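Local atomic coordinates of P450 epoxidase (Sorangium cellulosum, PDB entry 1Q5D), a protein that belongs to the cytochrome P450 family of haem-thiolate enzymes, a mainly helical fold built around a buried haem. Residues G152-A157 with T258-I263. Numbering follows the deposited sequence.
Sequences GIPMRA and TTIYLI. With HEM (protoporphyrin IX containing Fe), chain B.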
ATOM      1  N   GLY A 152     -12.265   0.142   8.707  1.00 32.25           N
ATOM      2  CA  GLY A 152     -13.061  -1.072   8.705  1.00 33.90           C
ATOM      3  C   GLY A 152     -13.421  -1.606   7.329  1.00 32.98           C
ATOM      4  O   GLY A 152     -14.230  -2.537   7.221  1.00 34.07           O
ATOM      5  N   ILE A 153     -12.839  -1.036   6.275  1.00 31.16           N
ATOM      6  CA  ILE A 153     -13.210  -1.450   4.915  1.00 30.29           C
ATOM      7  C   ILE A 153     -12.262  -2.452   4.249  1.00 29.40           C
ATOM      8  O   ILE A 153     -12.688  -3.517   3.800  1.00 29.46           O
ATOM      9  CB  ILE A 153     -13.463  -0.212   4.009  1.00 30.41           C
ATOM     10  CG1 ILE A 153     -14.653   0.588   4.549  1.00 30.02           C
ATOM     11  CG2 ILE A 153     -13.719  -0.648   2.562  1.00 30.35           C
ATOM     12  CD1 ILE A 153     -14.841   1.931   3.887  1.00 29.36           C
ATOM     13  N   PRO A 154     -10.980  -2.119   4.143  1.00 29.14           N
ATOM     14  CA  PRO A 154     -10.039  -2.979   3.412  1.00 28.78           C
ATOM     15  C   PRO A 154      -9.935  -4.442   3.831  1.00 28.69           C
ATOM     16  O   PRO A 154      -9.737  -5.275   2.950  1.00 27.09           O
ATOM     17  CB  PRO A 154      -8.701  -2.273   3.599  1.00 28.88           C
ATOM     18  CG  PRO A 154      -9.102  -0.835   3.761  1.00 28.83           C
ATOM     19  CD  PRO A 154     -10.329  -0.888   4.626  1.00 29.24           C
ATOM     20  N   MET A 155     -10.031  -4.778   5.117  1.00 29.11           N
ATOM     21  CA  MET A 155      -9.910  -6.204   5.434  1.00 30.34           C
ATOM     22  C   MET A 155     -11.188  -6.925   5.061  1.00 29.54           C
ATOM     23  O   MET A 155     -11.167  -8.086   4.641  1.00 28.70           O
ATOM     24  CB  MET A 155      -9.570  -6.464   6.905  1.00 31.75           C
ATOM     25  CG  MET A 155      -9.171  -7.912   7.181  1.00 33.01           C
ATOM     26  SD  MET A 155      -7.669  -8.432   6.324  1.00 35.84           S
ATOM     27  CE  MET A 155      -8.086 -10.034   5.725  1.00 36.02           C
ATOM     28  N   ARG A 156     -12.313  -6.244   5.213  1.00 30.15           N
ATOM     29  CA  ARG A 156     -13.572  -6.879   4.803  1.00 30.83           C
ATOM     30  C   ARG A 156     -13.463  -7.273   3.332  1.00 30.45           C
ATOM     31  O   ARG A 156     -13.831  -8.387   2.952  1.00 31.63           O
ATOM     32  CB  ARG A 156     -14.778  -5.968   5.051  1.00 31.19           C
ATOM     33  CG  ARG A 156     -16.110  -6.548   4.515  1.00 31.84           C
ATOM     34  CD  ARG A 156     -16.886  -7.434   5.518  1.00 33.70           C
ATOM     35  NE  ARG A 156     -16.108  -8.565   6.035  1.00 34.82           N
ATOM     36  CZ  ARG A 156     -16.135  -9.794   5.533  1.00 36.52           C
ATOM     37  NH1 ARG A 156     -16.908 -10.078   4.486  1.00 37.48           N
ATOM     38  NH2 ARG A 156     -15.392 -10.754   6.079  1.00 36.69           N
ATOM     39  N   ALA A 157     -12.915  -6.377   2.509  1.00 28.74           N
ATOM     40  CA  ALA A 157     -12.761  -6.639   1.073  1.00 27.84           C
ATOM     41  C   ALA A 157     -11.904  -7.869   0.822  1.00 28.24           C
ATOM     42  O   ALA A 157     -12.282  -8.788   0.071  1.00 26.79           O
ATOM     43  CB  ALA A 157     -12.119  -5.426   0.380  1.00 28.71           C
ATOM     44  N   THR A 258      -2.467   0.241   3.161  1.00 27.85           N
ATOM     45  CA  THR A 258      -2.388   1.025   1.936  1.00 27.92           C
ATOM     46  C   THR A 258      -3.778   1.547   1.593  1.00 27.78           C
ATOM     47  O   THR A 258      -3.976   2.743   1.378  1.00 26.80           O
ATOM     48  CB  THR A 258      -1.838   0.155   0.786  1.00 28.96           C
ATOM     49  OG1 THR A 258      -2.615  -1.046   0.680  1.00 29.02           O
ATOM     50  CG2 THR A 258      -0.454  -0.369   1.124  1.00 29.87           C
ATOM     51  N   THR A 259      -4.763   0.655   1.567  1.00 27.14           N
ATOM     52  CA  THR A 259      -6.101   1.072   1.152  1.00 26.07           C
ATOM     53  C   THR A 259      -6.777   2.007   2.150  1.00 25.47           C
ATOM     54  O   THR A 259      -7.538   2.887   1.768  1.00 24.46           O
ATOM     55  CB  THR A 259      -6.991  -0.151   0.901  1.00 27.15           C
ATOM     56  OG1 THR A 259      -6.286  -1.113   0.094  1.00 27.55           O
ATOM     57  CG2 THR A 259      -8.195   0.254   0.063  1.00 25.91           C
ATOM     58  N   ILE A 260      -6.521   1.795   3.437  1.00 25.06           N
ATOM     59  CA  ILE A 260      -7.043   2.685   4.455  1.00 25.49           C
ATOM     60  C   ILE A 260      -6.591   4.116   4.153  1.00 24.83           C
ATOM     61  O   ILE A 260      -7.386   5.073   4.203  1.00 24.74           O
ATOM     62  CB  ILE A 260      -6.535   2.231   5.867  1.00 25.60           C
ATOM     63  CG1 ILE A 260      -7.046   0.820   6.210  1.00 25.92           C
ATOM     64  CG2 ILE A 260      -6.937   3.246   6.951  1.00 25.37           C
ATOM     65  CD1 ILE A 260      -6.574   0.298   7.587  1.00 26.91           C
ATOM     66  N   TYR A 261      -5.307   4.276   3.857  1.00 23.54           N
ATOM     67  CA  TYR A 261      -4.785   5.624   3.622  1.00 25.96           C
ATOM     68  C   TYR A 261      -5.266   6.219   2.301  1.00 25.39           C
ATOM     69  O   TYR A 261      -5.509   7.409   2.211  1.00 26.62           O
ATOM     70  CB  TYR A 261      -3.267   5.660   3.780  1.00 26.31           C
ATOM     71  CG  TYR A 261      -2.904   5.264   5.198  1.00 28.34           C
ATOM     72  CD1 TYR A 261      -3.557   5.842   6.270  1.00 29.58           C
ATOM     73  CD2 TYR A 261      -1.964   4.274   5.458  1.00 29.65           C
ATOM     74  CE1 TYR A 261      -3.263   5.476   7.571  1.00 30.29           C
ATOM     75  CE2 TYR A 261      -1.671   3.896   6.759  1.00 31.28           C
ATOM     76  CZ  TYR A 261      -2.337   4.508   7.804  1.00 31.32           C
ATOM     77  OH  TYR A 261      -2.063   4.161   9.099  1.00 32.91           O
ATOM     78  N   LEU A 262      -5.441   5.385   1.293  1.00 26.32           N
ATOM     79  CA  LEU A 262      -6.023   5.874   0.035  1.00 26.85           C
ATOM     80  C   LEU A 262      -7.396   6.515   0.268  1.00 26.80           C
ATOM     81  O   LEU A 262      -7.678   7.656  -0.184  1.00 27.68           O
ATOM     82  CB  LEU A 262      -6.120   4.729  -0.981  1.00 27.41           C
ATOM     83  CG  LEU A 262      -6.929   5.016  -2.256  1.00 28.25           C
ATOM     84  CD1 LEU A 262      -6.356   6.264  -2.957  1.00 29.09           C
ATOM     85  CD2 LEU A 262      -6.889   3.810  -3.195  1.00 27.68           C
ATOM     86  N   ILE A 263      -8.251   5.780   0.971  1.00 26.46           N
ATOM     87  CA  ILE A 263      -9.577   6.253   1.294  1.00 25.43           C
ATOM     88  C   ILE A 263      -9.494   7.529   2.124  1.00 26.57           C
ATOM     89  O   ILE A 263     -10.170   8.518   1.828  1.00 26.70           O
ATOM     90  CB  ILE A 263     -10.381   5.149   2.043  1.00 24.75           C
ATOM     91  CG1 ILE A 263     -10.635   3.956   1.111  1.00 24.56           C
ATOM     92  CG2 ILE A 263     -11.696   5.716   2.560  1.00 24.47           C
ATOM     93  CD1 ILE A 263     -11.153   2.704   1.793  1.00 24.90           C
TER
HETATM   94  CHA HEM B 440       3.017  -4.330  -4.652  1.00 26.23           C
HETATM   95  CHB HEM B 440       1.171   0.059  -3.907  1.00 24.24           C
HETATM   96  CHC HEM B 440      -3.080  -1.945  -2.661  1.00 24.84           C
HETATM   97  CHD HEM B 440      -1.050  -6.298  -2.837  1.00 25.90           C
HETATM   98  C1A HEM B 440       2.854  -2.970  -4.644  1.00 26.19           C
HETATM   99  C2A HEM B 440       3.816  -1.999  -5.111  1.00 26.62           C
HETATM  100  C3A HEM B 440       3.316  -0.784  -4.888  1.00 26.01           C
HETATM  101  C4A HEM B 440       2.015  -0.948  -4.282  1.00 26.16           C
HETATM  102  CMA HEM B 440       4.005   0.565  -5.233  1.00 27.78           C
HETATM  103  CAA HEM B 440       5.184  -2.337  -5.751  1.00 27.78           C
HETATM  104  CBA HEM B 440       6.306  -2.235  -4.714  1.00 28.37           C
HETATM  105  CGA HEM B 440       7.642  -2.472  -5.397  1.00 30.70           C
HETATM  106  O1A HEM B 440       8.692  -2.559  -4.688  1.00 30.17           O
HETATM  107  O2A HEM B 440       7.663  -2.598  -6.655  1.00 31.40           O
HETATM  108  C1B HEM B 440      -0.121  -0.136  -3.514  1.00 25.03           C
HETATM  109  C2B HEM B 440      -1.038   0.941  -3.231  1.00 25.56           C
HETATM  110  C3B HEM B 440      -2.192   0.403  -2.873  1.00 26.09           C
HETATM  111  C4B HEM B 440      -2.070  -1.039  -2.919  1.00 25.88           C
HETATM  112  CMB HEM B 440      -0.742   2.465  -3.286  1.00 25.72           C
HETATM  113  CAB HEM B 440      -3.411   1.268  -2.511  1.00 27.76           C
HETATM  114  CBB HEM B 440      -4.423   0.792  -1.792  1.00 30.06           C
HETATM  115  C1C HEM B 440      -2.929  -3.299  -2.635  1.00 24.90           C
HETATM  116  C2C HEM B 440      -3.965  -4.275  -2.376  1.00 25.32           C
HETATM  117  C3C HEM B 440      -3.386  -5.478  -2.426  1.00 25.85           C
HETATM  118  C4C HEM B 440      -1.980  -5.292  -2.732  1.00 26.41           C
HETATM  119  CMC HEM B 440      -5.449  -3.911  -2.102  1.00 24.22           C
HETATM  120  CAC HEM B 440      -3.984  -6.882  -2.224  1.00 26.49           C
HETATM  121  CBC HEM B 440      -5.301  -7.071  -2.217  1.00 30.33           C
HETATM  122  C1D HEM B 440       0.242  -6.155  -3.275  1.00 25.99           C
HETATM  123  C2D HEM B 440       1.180  -7.238  -3.332  1.00 25.66           C
HETATM  124  C3D HEM B 440       2.445  -6.638  -3.900  1.00 25.66           C
HETATM  125  C4D HEM B 440       2.150  -5.247  -4.109  1.00 25.70           C
HETATM  126  CMD HEM B 440       0.932  -8.699  -2.924  1.00 25.66           C
HETATM  127  CAD HEM B 440       3.764  -7.367  -4.210  1.00 26.21           C
HETATM  128  CBD HEM B 440       3.786  -7.530  -5.735  1.00 26.45           C
HETATM  129  CGD HEM B 440       5.058  -8.209  -6.180  1.00 27.26           C
HETATM  130  O1D HEM B 440       6.106  -7.985  -5.521  1.00 26.46           O
HETATM  131  O2D HEM B 440       5.031  -8.983  -7.183  1.00 28.25           O
HETATM  132  NA  HEM B 440       1.758  -2.303  -4.142  1.00 25.28           N
HETATM  133  NB  HEM B 440      -0.768  -1.358  -3.323  1.00 24.90           N
HETATM  134  NC  HEM B 440      -1.742  -3.956  -2.834  1.00 25.94           N
HETATM  135  ND  HEM B 440       0.844  -4.993  -3.730  1.00 25.77           N
HETATM  136 FE   HEM B 440      -0.035  -3.136  -3.656  1.00 26.02          FE
HETATM  137  O   HOH W   1       0.711  -2.957  -1.588  1.00 32.96           O
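Pro154 of helix 154-161 turns its ring onto helix 257-272 and meets Thr259 and Ile260 there. Followed outward, Pro154 CB lies 3.8 Å from Thr259 CB. Next along the ring, Pro154 CG makes the two closest approaches, 3.6 Å from Thr259 CB and equally near Ile260 CG1, so it sits against two consecutive residues of the helix. Pro154 CD, closing the ring back to the backbone N, still touches Ile260 CG1 at 4.0 Å. The isoleucine chain runs roughly at right angles across the proline, whereas Thr259 slides past it. One turn further along helix 257-272, Ile263 reaches over with CD1 to Ile153 CG2, a looser approach of 4.3 Å. No hydrogen bond links the two segments.

Thr259 divides its branches: CG2 stands anti to the backbone N (OG1 at chi1 -47°) and brushes Pro154 CG, while OG1 lies beside that N, hydrogen-bonded to Gly255 O one turn back. Thr259 OG1 also comes within 3.3 Å of the haem vinyl carbon CBB. Thr258 OG1, held likewise by Ala254 O, approaches the haem meso carbon CHC at 3.5 Å. Glu374 of helix 368-385 touches both Pro154 and Thr259. One face of helix 257-272 packs on helix 154-161 while another borders the haem, as expected for the latter part of the distal helix of the cytochrome P450 fold, which crosses above the haem.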